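Local atomic coordinates of putative 6-phosphogluconolactonase (Neisseria gonorrhoeae, PDB entry 3LHI), a protein that probably hydrolyses 6-phosphogluconolactone to 6-phosphogluconate, the second step in the oxidative stage of the pentose phosphate pathway. Residues Tyr125-Val130 / Ala184-Val189. Numbering follows the deposited sequence. Where two conformers were deposited one is given.
Sequences YKQPDV and AHTGHV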
ATOM      1  N   TYR A 125      -6.503   9.935   8.334  1.00 15.04           N
ATOM      2  CA  TYR A 125      -5.665   8.762   8.498  1.00 13.47           C
ATOM      3  C   TYR A 125      -5.886   8.005   9.802  1.00 13.83           C
ATOM      4  O   TYR A 125      -5.964   8.599  10.893  1.00 14.88           O
ATOM      5  CB  TYR A 125      -4.187   9.157   8.451  1.00 12.61           C
ATOM      6  CG  TYR A 125      -3.220   8.036   8.677  1.00 12.57           C
ATOM      7  CD1 TYR A 125      -2.763   7.284   7.619  1.00 11.93           C
ATOM      8  CD2 TYR A 125      -2.739   7.724   9.939  1.00 12.05           C
ATOM      9  CE1 TYR A 125      -1.900   6.269   7.781  1.00 12.10           C
ATOM     10  CE2 TYR A 125      -1.843   6.713  10.131  1.00 11.43           C
ATOM     11  CZ  TYR A 125      -1.387   5.982   9.058  1.00 10.81           C
ATOM     12  OH  TYR A 125      -0.460   4.979   9.231  1.00 12.35           O
ATOM     13  N   LYS A 126      -5.947   6.683   9.662  0.50 12.93           N
ATOM     14  CA  LYS A 126      -5.933   5.736  10.755  0.50 13.53           C
ATOM     15  C   LYS A 126      -4.792   4.739  10.517  0.50 12.24           C
ATOM     16  O   LYS A 126      -4.601   4.269   9.391  0.50 13.17           O
ATOM     17  CB  LYS A 126      -7.268   4.975  10.809  0.50 15.35           C
ATOM     18  CG  LYS A 126      -8.466   5.910  10.943  0.50 18.12           C
ATOM     19  CD  LYS A 126      -9.769   5.148  11.027  0.50 21.24           C
ATOM     20  CE  LYS A 126      -9.935   4.372  12.328  0.50 23.98           C
ATOM     21  NZ  LYS A 126     -11.388   4.065  12.457  0.50 24.25           N
ATOM     22  N   GLN A 127      -4.055   4.376  11.556  1.00 12.85           N
ATOM     23  CA  GLN A 127      -3.014   3.390  11.442  1.00 11.82           C
ATOM     24  C   GLN A 127      -3.577   2.068  10.892  1.00 12.57           C
ATOM     25  O   GLN A 127      -4.472   1.480  11.516  1.00 13.39           O
ATOM     26  CB  GLN A 127      -2.364   3.106  12.803  1.00 14.00           C
ATOM     27  CG  GLN A 127      -1.294   2.020  12.823  1.00 13.97           C
ATOM     28  CD  GLN A 127      -0.012   2.439  12.157  1.00 16.26           C
ATOM     29  OE1 GLN A 127       0.662   3.359  12.678  1.00 19.42           O
ATOM     30  NE2 GLN A 127       0.397   1.732  11.043  1.00 15.72           N
ATOM     31  N   PRO A 128      -3.060   1.583   9.764  1.00 11.15           N
ATOM     32  CA  PRO A 128      -3.552   0.312   9.296  1.00 10.54           C
ATOM     33  C   PRO A 128      -3.222  -0.862  10.172  1.00 11.72           C
ATOM     34  O   PRO A 128      -2.158  -0.861  10.800  1.00 12.85           O
ATOM     35  CB  PRO A 128      -2.953   0.159   7.896  1.00 12.84           C
ATOM     36  CG  PRO A 128      -2.625   1.561   7.514  1.00 15.68           C
ATOM     37  CD  PRO A 128      -2.249   2.266   8.774  1.00 12.96           C
ATOM     38  N   ASP A 129      -4.111  -1.863  10.201  1.00 12.05           N
ATOM     39  CA  ASP A 129      -3.831  -3.154  10.804  1.00 12.19           C
ATOM     40  C   ASP A 129      -3.169  -4.081   9.810  1.00 12.00           C
ATOM     41  O   ASP A 129      -2.361  -4.942  10.165  1.00 12.86           O
ATOM     42  CB  ASP A 129      -5.114  -3.787  11.288  1.00 12.49           C
ATOM     43  CG  ASP A 129      -5.779  -2.941  12.308  1.00 15.77           C
ATOM     44  OD1 ASP A 129      -5.110  -2.730  13.377  1.00 17.93           O
ATOM     45  OD2 ASP A 129      -6.906  -2.453  12.080  1.00 14.55           O
ATOM     46  N   VAL A 130      -3.550  -3.942   8.530  1.00 11.53           N
ATOM     47  CA  VAL A 130      -3.059  -4.817   7.445  1.00 11.94           C
ATOM     48  C   VAL A 130      -2.681  -3.904   6.281  1.00 10.82           C
ATOM     49  O   VAL A 130      -3.486  -3.037   5.901  1.00 11.15           O
ATOM     50  CB  VAL A 130      -4.115  -5.862   7.015  1.00 12.07           C
ATOM     51  CG1 VAL A 130      -3.552  -6.762   5.888  1.00 13.92           C
ATOM     52  CG2 VAL A 130      -4.574  -6.711   8.219  1.00 14.33           C
ATOM     53  N   ALA A 184       6.199   0.437   9.169  1.00 12.71           N
ATOM     54  CA  ALA A 184       6.843  -0.420  10.145  1.00 13.97           C
ATOM     55  C   ALA A 184       5.928  -0.730  11.335  1.00 13.13           C
ATOM     56  O   ALA A 184       6.117  -1.786  11.959  1.00 17.77           O
ATOM     57  CB  ALA A 184       8.140   0.201  10.629  1.00 15.06           C
ATOM     58  N   HIS A 185       5.012   0.175  11.644  1.00 13.64           N
ATOM     59  CA  HIS A 185       4.121   0.016  12.795  1.00 13.44           C
ATOM     60  C   HIS A 185       2.757  -0.537  12.435  1.00 13.99           C
ATOM     61  O   HIS A 185       1.805  -0.537  13.227  1.00 16.28           O
ATOM     62  CB  HIS A 185       4.014   1.311  13.612  1.00 13.65           C
ATOM     63  CG  HIS A 185       5.293   1.673  14.262  1.00 15.07           C
ATOM     64  ND1 HIS A 185       6.306   2.310  13.575  1.00 15.75           N
ATOM     65  CD2 HIS A 185       5.777   1.389  15.499  1.00 16.94           C
ATOM     66  CE1 HIS A 185       7.356   2.440  14.382  1.00 16.68           C
ATOM     67  NE2 HIS A 185       7.054   1.891  15.555  1.00 15.98           N
ATOM     68  N   THR A 186       2.645  -1.063  11.214  1.00 12.63           N
ATOM     69  CA  THR A 186       1.460  -1.781  10.774  1.00 12.29           C
ATOM     70  C   THR A 186       1.622  -3.250  11.246  1.00 13.69           C
ATOM     71  O   THR A 186       2.628  -3.877  11.003  1.00 15.45           O
ATOM     72  CB  THR A 186       1.308  -1.717   9.245  1.00 12.00           C
ATOM     73  OG1 THR A 186       1.098  -0.347   8.886  1.00 13.21           O
ATOM     74  CG2 THR A 186       0.112  -2.515   8.827  1.00 12.76           C
ATOM     75  N   GLY A 187       0.572  -3.812  11.845  1.00 15.13           N
ATOM     76  CA  GLY A 187       0.683  -5.121  12.432  1.00 16.87           C
ATOM     77  C   GLY A 187       0.990  -6.246  11.459  1.00 15.62           C
ATOM     78  O   GLY A 187       1.745  -7.167  11.754  1.00 17.61           O
ATOM     79  N   HIS A 188       0.378  -6.214  10.289  1.00 14.30           N
ATOM     80  CA  HIS A 188       0.572  -7.271   9.312  1.00 13.72           C
ATOM     81  C   HIS A 188       0.897  -6.601   7.969  1.00 13.36           C
ATOM     82  O   HIS A 188       0.020  -5.915   7.424  1.00 14.82           O
ATOM     83  CB  HIS A 188      -0.724  -8.137   9.214  1.00 16.87           C
ATOM     84  CG  HIS A 188      -1.093  -8.800  10.501  1.00 25.05           C
ATOM     85  ND1 HIS A 188      -0.642 -10.058  10.830  1.00 37.88           N
ATOM     86  CD2 HIS A 188      -1.858  -8.386  11.540  1.00 29.90           C
ATOM     87  CE1 HIS A 188      -1.103 -10.388  12.027  1.00 39.31           C
ATOM     88  NE2 HIS A 188      -1.827  -9.382  12.487  1.00 35.67           N
ATOM     89  N   VAL A 189       2.095  -6.848   7.441  1.00 13.82           N
ATOM     90  CA  VAL A 189       2.566  -6.281   6.202  1.00 13.94           C
ATOM     91  C   VAL A 189       2.762  -7.394   5.189  1.00 14.51           C
ATOM     92  O   VAL A 189       3.482  -8.369   5.432  1.00 16.46           O
ATOM     93  CB  VAL A 189       3.872  -5.512   6.400  1.00 14.98           C
ATOM     94  CG1 VAL A 189       4.360  -4.903   5.079  1.00 16.91           C
ATOM     95  CG2 VAL A 189       3.667  -4.381   7.461  1.00 14.92           C
TER
HETATM   96  O   HOH W   1      -1.231  -2.129  13.252  1.00 21.27           O
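Two neighbouring parallel strands of the central sheet begin here, and the bridge between Val130 and His188 is their first pairing. Between 125-130 and 184-189 the backbone hydrogen bond runs from His188 N to Asp129 O at 3.0 Å. It is bent, with an angle of 139° at the hydrogen. His188 also bonds to the backbone of Leu131, one residue further along strand 130-133. Val130 CA lies 3.3 Å from His188 O in a CA-H...O contact. Val130 and His188 project from the same face of the sheet. The His188 ring turns its edge to Asp129 O, with CD2 3.7 Å away and the oxygen near the ring plane.

Just before the strands, a water does the joining. It lies 2.9 Å from Pro128 O and accepts from Gly187 N at 2.8 Å. His185 O is a weak, more distant partner, and the two carbonyls may compete for its protons. Pro128 O and Gly187 N are 4.2 Å apart, too far to pair directly.

Thr186 packs beside this water. Its CG2 is anti to the backbone N (chi1 -64° for OG1) and rests 3.4 Å from Pro128 O. Met178 touches both Pro128 and Thr186. The Gln127 chain bends at chi2 (72°), which carries its amide over to His185 and Thr186. There Gln127 NE2 and Thr186 OG1 both bond to Ala182 O of the short helix 180-184.

The Asp129 CB points away from 184-189, and its carboxylate forms a salt bridge with Lys33 and a hydrogen bond with Val37 N. Strand 130-133 pairs with Val37 and Ala39 on one edge and His188 on the other. Such a parallel core is characteristic of the Rossmann-like alpha/beta fold of the glucosamine-6-phosphate isomerase/6-phosphogluconolactonase family.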